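Local coordinates for IclR family transcriptional regulator (Brucella abortus, PDB 5WHM), which represses transcription as an IclR-type regulator, probably by binding operator DNA through a winged helix-turn-helix domain, at residues L33-N45 / Y71-L83. Residues are numbered along the deposited sequence; the frame is centred on the assembly and turned at random.
Sequences LRCFTPTENTLGN and YLRQDALSGLYQL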
loop_
_atom_site.group_PDB
_atom_site.type_symbol
_atom_site.label_atom_id
_atom_site.label_comp_id
_atom_site.label_asym_id
_atom_site.label_seq_id
_atom_site.Cartn_x
_atom_site.Cartn_y
_atom_site.Cartn_z
ATOM N N LEU C 33 1.529 -13.153 -5.608
ATOM C CA LEU C 33 0.950 -11.828 -5.363
ATOM C C LEU C 33 1.570 -10.770 -6.270
ATOM O O LEU C 33 0.883 -9.826 -6.675
ATOM C CB LEU C 33 1.132 -11.417 -3.903
ATOM C CG LEU C 33 0.293 -12.200 -2.894
ATOM C CD1 LEU C 33 0.749 -11.842 -1.470
ATOM C CD2 LEU C 33 -1.207 -11.887 -3.126
ATOM N N ARG C 34 2.849 -10.928 -6.636
ATOM C CA ARG C 34 3.474 -9.950 -7.540
ATOM C C ARG C 34 2.946 -10.025 -8.970
ATOM O O ARG C 34 3.266 -9.136 -9.773
ATOM C CB ARG C 34 4.989 -10.139 -7.579
ATOM C CG ARG C 34 5.738 -9.707 -6.334
ATOM C CD ARG C 34 7.252 -9.711 -6.636
ATOM N NE ARG C 34 8.061 -9.194 -5.532
ATOM C CZ ARG C 34 8.595 -7.970 -5.492
ATOM N NH1 ARG C 34 9.325 -7.589 -4.436
ATOM N NH2 ARG C 34 8.411 -7.132 -6.509
ATOM N N CYS C 35 2.187 -11.069 -9.321
ATOM C CA CYS C 35 1.614 -11.158 -10.665
ATOM C C CYS C 35 0.560 -10.094 -10.898
ATOM O O CYS C 35 0.270 -9.763 -12.048
ATOM C CB CYS C 35 0.963 -12.524 -10.884
ATOM S SG CYS C 35 2.149 -13.825 -11.102
ATOM N N PHE C 36 -0.064 -9.611 -9.824
ATOM C CA PHE C 36 -1.113 -8.603 -9.906
ATOM C C PHE C 36 -0.472 -7.226 -9.951
ATOM O O PHE C 36 0.430 -6.918 -9.158
ATOM C CB PHE C 36 -2.073 -8.729 -8.719
ATOM C CG PHE C 36 -2.820 -10.047 -8.686
ATOM C CD1 PHE C 36 -2.233 -11.168 -8.134
ATOM C CD2 PHE C 36 -4.102 -10.163 -9.228
ATOM C CE1 PHE C 36 -2.897 -12.401 -8.117
ATOM C CE2 PHE C 36 -4.788 -11.376 -9.191
ATOM C CZ PHE C 36 -4.190 -12.502 -8.640
ATOM N N THR C 37 -0.870 -6.430 -10.930
ATOM C CA THR C 37 -0.257 -5.117 -11.049
ATOM C C THR C 37 -1.359 -4.082 -11.178
ATOM O O THR C 37 -2.531 -4.463 -11.295
ATOM C CB THR C 37 0.685 -5.041 -12.274
ATOM O OG1 THR C 37 -0.112 -4.888 -13.447
ATOM C CG2 THR C 37 1.573 -6.272 -12.408
ATOM N N PRO C 38 -1.035 -2.776 -11.210
ATOM C CA PRO C 38 -2.093 -1.775 -11.449
ATOM C C PRO C 38 -2.856 -1.971 -12.753
ATOM O O PRO C 38 -4.013 -1.543 -12.838
ATOM C CB PRO C 38 -1.334 -0.433 -11.432
ATOM C CG PRO C 38 -0.107 -0.729 -10.542
ATOM C CD PRO C 38 0.268 -2.136 -10.910
ATOM N N THR C 39 -2.270 -2.603 -13.768
ATOM C CA THR C 39 -2.970 -2.786 -15.035
ATOM C C THR C 39 -3.313 -4.247 -15.333
ATOM O O THR C 39 -3.861 -4.534 -16.403
ATOM C CB THR C 39 -2.145 -2.214 -16.204
ATOM O OG1 THR C 39 -0.861 -2.839 -16.199
ATOM C CG2 THR C 39 -1.992 -0.703 -16.094
ATOM N N GLU C 40 -3.005 -5.173 -14.433
ATOM C CA GLU C 40 -3.400 -6.581 -14.550
ATOM C C GLU C 40 -4.094 -6.938 -13.243
ATOM O O GLU C 40 -3.452 -7.388 -12.292
ATOM C CB GLU C 40 -2.215 -7.482 -14.822
ATOM C CG GLU C 40 -1.794 -7.450 -16.290
ATOM C CD GLU C 40 -0.835 -8.571 -16.638
ATOM O OE1 GLU C 40 0.365 -8.419 -16.324
ATOM O OE2 GLU C 40 -1.281 -9.602 -17.201
ATOM N N ASN C 41 -5.404 -6.713 -13.184
ATOM C CA ASN C 41 -6.072 -6.732 -11.885
ATOM C C ASN C 41 -6.734 -8.063 -11.570
ATOM O O ASN C 41 -7.068 -8.299 -10.404
ATOM C CB ASN C 41 -7.147 -5.640 -11.808
ATOM C CG ASN C 41 -6.645 -4.284 -12.303
ATOM O OD1 ASN C 41 -5.914 -3.582 -11.593
ATOM N ND2 ASN C 41 -7.033 -3.915 -13.516
ATOM N N THR C 42 -6.950 -8.905 -12.582
ATOM C CA THR C 42 -7.780 -10.106 -12.498
ATOM C C THR C 42 -7.025 -11.233 -13.178
ATOM O O THR C 42 -6.683 -11.114 -14.356
ATOM C CB THR C 42 -9.138 -9.884 -13.184
ATOM O OG1 THR C 42 -9.843 -8.826 -12.518
ATOM C CG2 THR C 42 -9.993 -11.140 -13.127
ATOM N N LEU C 43 -6.751 -12.310 -12.440
ATOM C CA LEU C 43 -5.981 -13.428 -12.953
ATOM C C LEU C 43 -6.550 -14.739 -12.424
ATOM O O LEU C 43 -6.974 -14.826 -11.266
ATOM C CB LEU C 43 -4.504 -13.321 -12.549
ATOM C CG LEU C 43 -3.738 -12.072 -12.984
ATOM C CD1 LEU C 43 -2.393 -12.027 -12.299
ATOM C CD2 LEU C 43 -3.582 -12.080 -14.495
ATOM N N GLY C 44 -6.515 -15.766 -13.276
ATOM C CA GLY C 44 -6.820 -17.121 -12.871
ATOM C C GLY C 44 -5.553 -17.961 -12.663
ATOM O O GLY C 44 -4.438 -17.528 -12.937
ATOM N N ASN C 45 -5.758 -19.200 -12.193
ATOM C CA ASN C 45 -4.628 -20.067 -11.861
ATOM C C ASN C 45 -3.718 -20.294 -13.075
ATOM O O ASN C 45 -2.492 -20.303 -12.936
ATOM C CB ASN C 45 -5.136 -21.410 -11.284
ATOM C CG ASN C 45 -5.626 -21.293 -9.791
ATOM O OD1 ASN C 45 -4.970 -20.679 -8.950
ATOM N ND2 ASN C 45 -6.772 -21.895 -9.486
ATOM N N TYR C 71 -5.958 -12.135 1.472
ATOM C CA TYR C 71 -5.078 -11.376 0.559
ATOM C C TYR C 71 -5.529 -11.434 -0.888
ATOM O O TYR C 71 -5.154 -10.559 -1.685
ATOM C CB TYR C 71 -3.635 -11.899 0.617
ATOM C CG TYR C 71 -3.090 -11.830 2.016
ATOM C CD1 TYR C 71 -2.875 -10.591 2.639
ATOM C CD2 TYR C 71 -2.780 -13.004 2.722
ATOM C CE1 TYR C 71 -2.403 -10.518 3.940
ATOM C CE2 TYR C 71 -2.300 -12.937 4.028
ATOM C CZ TYR C 71 -2.115 -11.684 4.620
ATOM O OH TYR C 71 -1.624 -11.593 5.905
ATOM N N LEU C 72 -6.235 -12.490 -1.282
ATOM C CA LEU C 72 -6.902 -12.531 -2.573
ATOM C C LEU C 72 -8.387 -12.678 -2.331
ATOM O O LEU C 72 -8.805 -13.218 -1.308
ATOM C CB LEU C 72 -6.426 -13.708 -3.447
ATOM C CG LEU C 72 -4.986 -13.668 -3.963
ATOM C CD1 LEU C 72 -4.790 -14.961 -4.788
ATOM C CD2 LEU C 72 -4.760 -12.423 -4.863
ATOM N N ARG C 73 -9.193 -12.260 -3.302
ATOM C CA ARG C 73 -10.595 -12.629 -3.316
ATOM C C ARG C 73 -10.858 -13.370 -4.612
ATOM O O ARG C 73 -10.107 -13.228 -5.578
ATOM C CB ARG C 73 -11.530 -11.416 -3.159
ATOM C CG ARG C 73 -11.293 -10.284 -4.155
ATOM C CD ARG C 73 -12.298 -9.152 -3.885
ATOM N NE ARG C 73 -12.155 -8.069 -4.847
ATOM C CZ ARG C 73 -11.557 -6.902 -4.592
ATOM N NH1 ARG C 73 -11.066 -6.639 -3.383
ATOM N NH2 ARG C 73 -11.464 -5.985 -5.548
ATOM N N GLN C 74 -11.874 -14.223 -4.616
ATOM C CA GLN C 74 -12.174 -15.041 -5.786
ATOM C C GLN C 74 -13.608 -14.772 -6.214
ATOM O O GLN C 74 -14.523 -14.807 -5.382
ATOM C CB GLN C 74 -11.981 -16.538 -5.491
ATOM C CG GLN C 74 -11.979 -17.429 -6.737
ATOM C CD GLN C 74 -11.764 -18.915 -6.398
ATOM O OE1 GLN C 74 -11.901 -19.315 -5.240
ATOM N NE2 GLN C 74 -11.418 -19.727 -7.405
ATOM N N ASP C 75 -13.818 -14.540 -7.507
ATOM C CA ASP C 75 -15.180 -14.393 -8.003
ATOM C C ASP C 75 -15.847 -15.766 -8.052
ATOM O O ASP C 75 -15.290 -16.714 -8.622
ATOM C CB ASP C 75 -15.195 -13.739 -9.384
ATOM C CG ASP C 75 -16.612 -13.576 -9.939
ATOM O OD1 ASP C 75 -17.292 -14.597 -10.212
ATOM O OD2 ASP C 75 -17.058 -12.418 -10.076
ATOM N N ALA C 76 -17.056 -15.860 -7.470
ATOM C CA ALA C 76 -17.720 -17.156 -7.293
ATOM C C ALA C 76 -18.133 -17.769 -8.629
ATOM O O ALA C 76 -18.062 -18.991 -8.804
ATOM C CB ALA C 76 -18.940 -17.013 -6.373
ATOM N N LEU C 77 -18.558 -16.943 -9.585
ATOM C CA LEU C 77 -18.931 -17.469 -10.896
ATOM C C LEU C 77 -17.704 -17.818 -11.737
ATOM O O LEU C 77 -17.565 -18.951 -12.214
ATOM C CB LEU C 77 -19.826 -16.462 -11.626
ATOM C CG LEU C 77 -21.326 -16.546 -11.291
ATOM C CD1 LEU C 77 -21.804 -18.006 -11.274
ATOM C CD2 LEU C 77 -21.669 -15.844 -9.976
ATOM N N SER C 78 -16.780 -16.864 -11.900
ATOM C CA SER C 78 -15.672 -17.018 -12.840
ATOM C C SER C 78 -14.469 -17.772 -12.269
ATOM O O SER C 78 -13.658 -18.294 -13.040
ATOM C CB SER C 78 -15.218 -15.645 -13.317
ATOM O OG SER C 78 -14.399 -15.039 -12.323
ATOM N N GLY C 79 -14.311 -17.831 -10.953
ATOM C CA GLY C 79 -13.117 -18.425 -10.392
ATOM C C GLY C 79 -11.869 -17.560 -10.457
ATOM O O GLY C 79 -10.807 -18.000 -9.987
ATOM N N LEU C 80 -11.956 -16.345 -10.999
ATOM C CA LEU C 80 -10.785 -15.470 -11.114
ATOM C C LEU C 80 -10.490 -14.756 -9.799
ATOM O O LEU C 80 -11.388 -14.523 -8.979
ATOM C CB LEU C 80 -11.014 -14.449 -12.238
ATOM C CG LEU C 80 -11.232 -15.154 -13.581
ATOM C CD1 LEU C 80 -11.524 -14.182 -14.727
ATOM C CD2 LEU C 80 -10.025 -16.059 -13.920
ATOM N N TYR C 81 -9.221 -14.393 -9.604
ATOM C CA TYR C 81 -8.742 -13.753 -8.385
ATOM C C TYR C 81 -8.416 -12.274 -8.599
ATOM O O TYR C 81 -8.031 -11.846 -9.696
ATOM C CB TYR C 81 -7.475 -14.422 -7.840
ATOM C CG TYR C 81 -7.642 -15.920 -7.682
ATOM C CD1 TYR C 81 -8.262 -16.467 -6.546
ATOM C CD2 TYR C 81 -7.224 -16.776 -8.680
ATOM C CE1 TYR C 81 -8.425 -17.877 -6.412
ATOM C CE2 TYR C 81 -7.388 -18.160 -8.568
ATOM C CZ TYR C 81 -7.988 -18.695 -7.438
ATOM O OH TYR C 81 -8.148 -20.066 -7.369
ATOM N N GLN C 82 -8.512 -11.515 -7.503
ATOM C CA GLN C 82 -8.020 -10.145 -7.415
ATOM C C GLN C 82 -7.399 -9.962 -6.046
ATOM O O GLN C 82 -7.764 -10.670 -5.090
ATOM C CB GLN C 82 -9.144 -9.117 -7.600
ATOM C CG GLN C 82 -9.818 -9.148 -8.900
ATOM C CD GLN C 82 -10.706 -7.937 -9.063
ATOM O OE1 GLN C 82 -11.634 -7.729 -8.284
ATOM N NE2 GLN C 82 -10.412 -7.116 -10.068
ATOM N N LEU C 83 -6.472 -9.006 -5.945
ATOM C CA LEU C 83 -5.923 -8.639 -4.637
ATOM C C LEU C 83 -7.063 -8.159 -3.733
ATOM O O LEU C 83 -7.988 -7.481 -4.186
ATOM C CB LEU C 83 -4.881 -7.507 -4.763
ATOM C CG LEU C 83 -3.598 -7.909 -5.533
ATOM C CD1 LEU C 83 -2.722 -6.656 -5.734
ATOM C CD2 LEU C 83 -2.839 -8.999 -4.775
HETATM O O HOH W 1 -5.957 -7.181 -8.271
HETATM O O HOH W 2 -8.461 -19.555 -11.514
#
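L43 and Y81 pair backbone to backbone in a single antiparallel bridge. L43 N donates to Y81 O (3.1 Å) in the carbonyl plane, and Y81 N returns a bond to L43 O (2.8 Å) from above that carbonyl's plane. Beside this bridge the F36 ring turns an edge to Y81 O, L72 CD2 makes an off-centre CH-pi contact with the F36 ring (4.2 Å from CD2 to the ring centroid), and L43 CD1 lies over the centre of one face. L83 slides past F36, its CG 3.6 Å from F36 CB, and its CD2 meets L33 CD2 at 3.7 Å. At the outer margin chi1 of -62° sends T42 CG2 anti to the backbone N, onto L80 CB, while OG1 takes a weak bond from Q82 NE2. Beyond G44, N45 ND2 reaches Y81 OH at the ring edge in a weak bond (3.1 Å); T63 OG1 hydrogen-bonds N45 OD1 and, weakly, Y81 OH. One water joins N41 O to L83 N, another N45 N to G79 O. The loop between helices 24-33 and 45-52 is tied by one bridge to strand 81-83 of hairpin 72-74/81-83, the wing of a winged helix-turn-helix, with L72 also packing on helix 56-69 and L43 on helix 45-52.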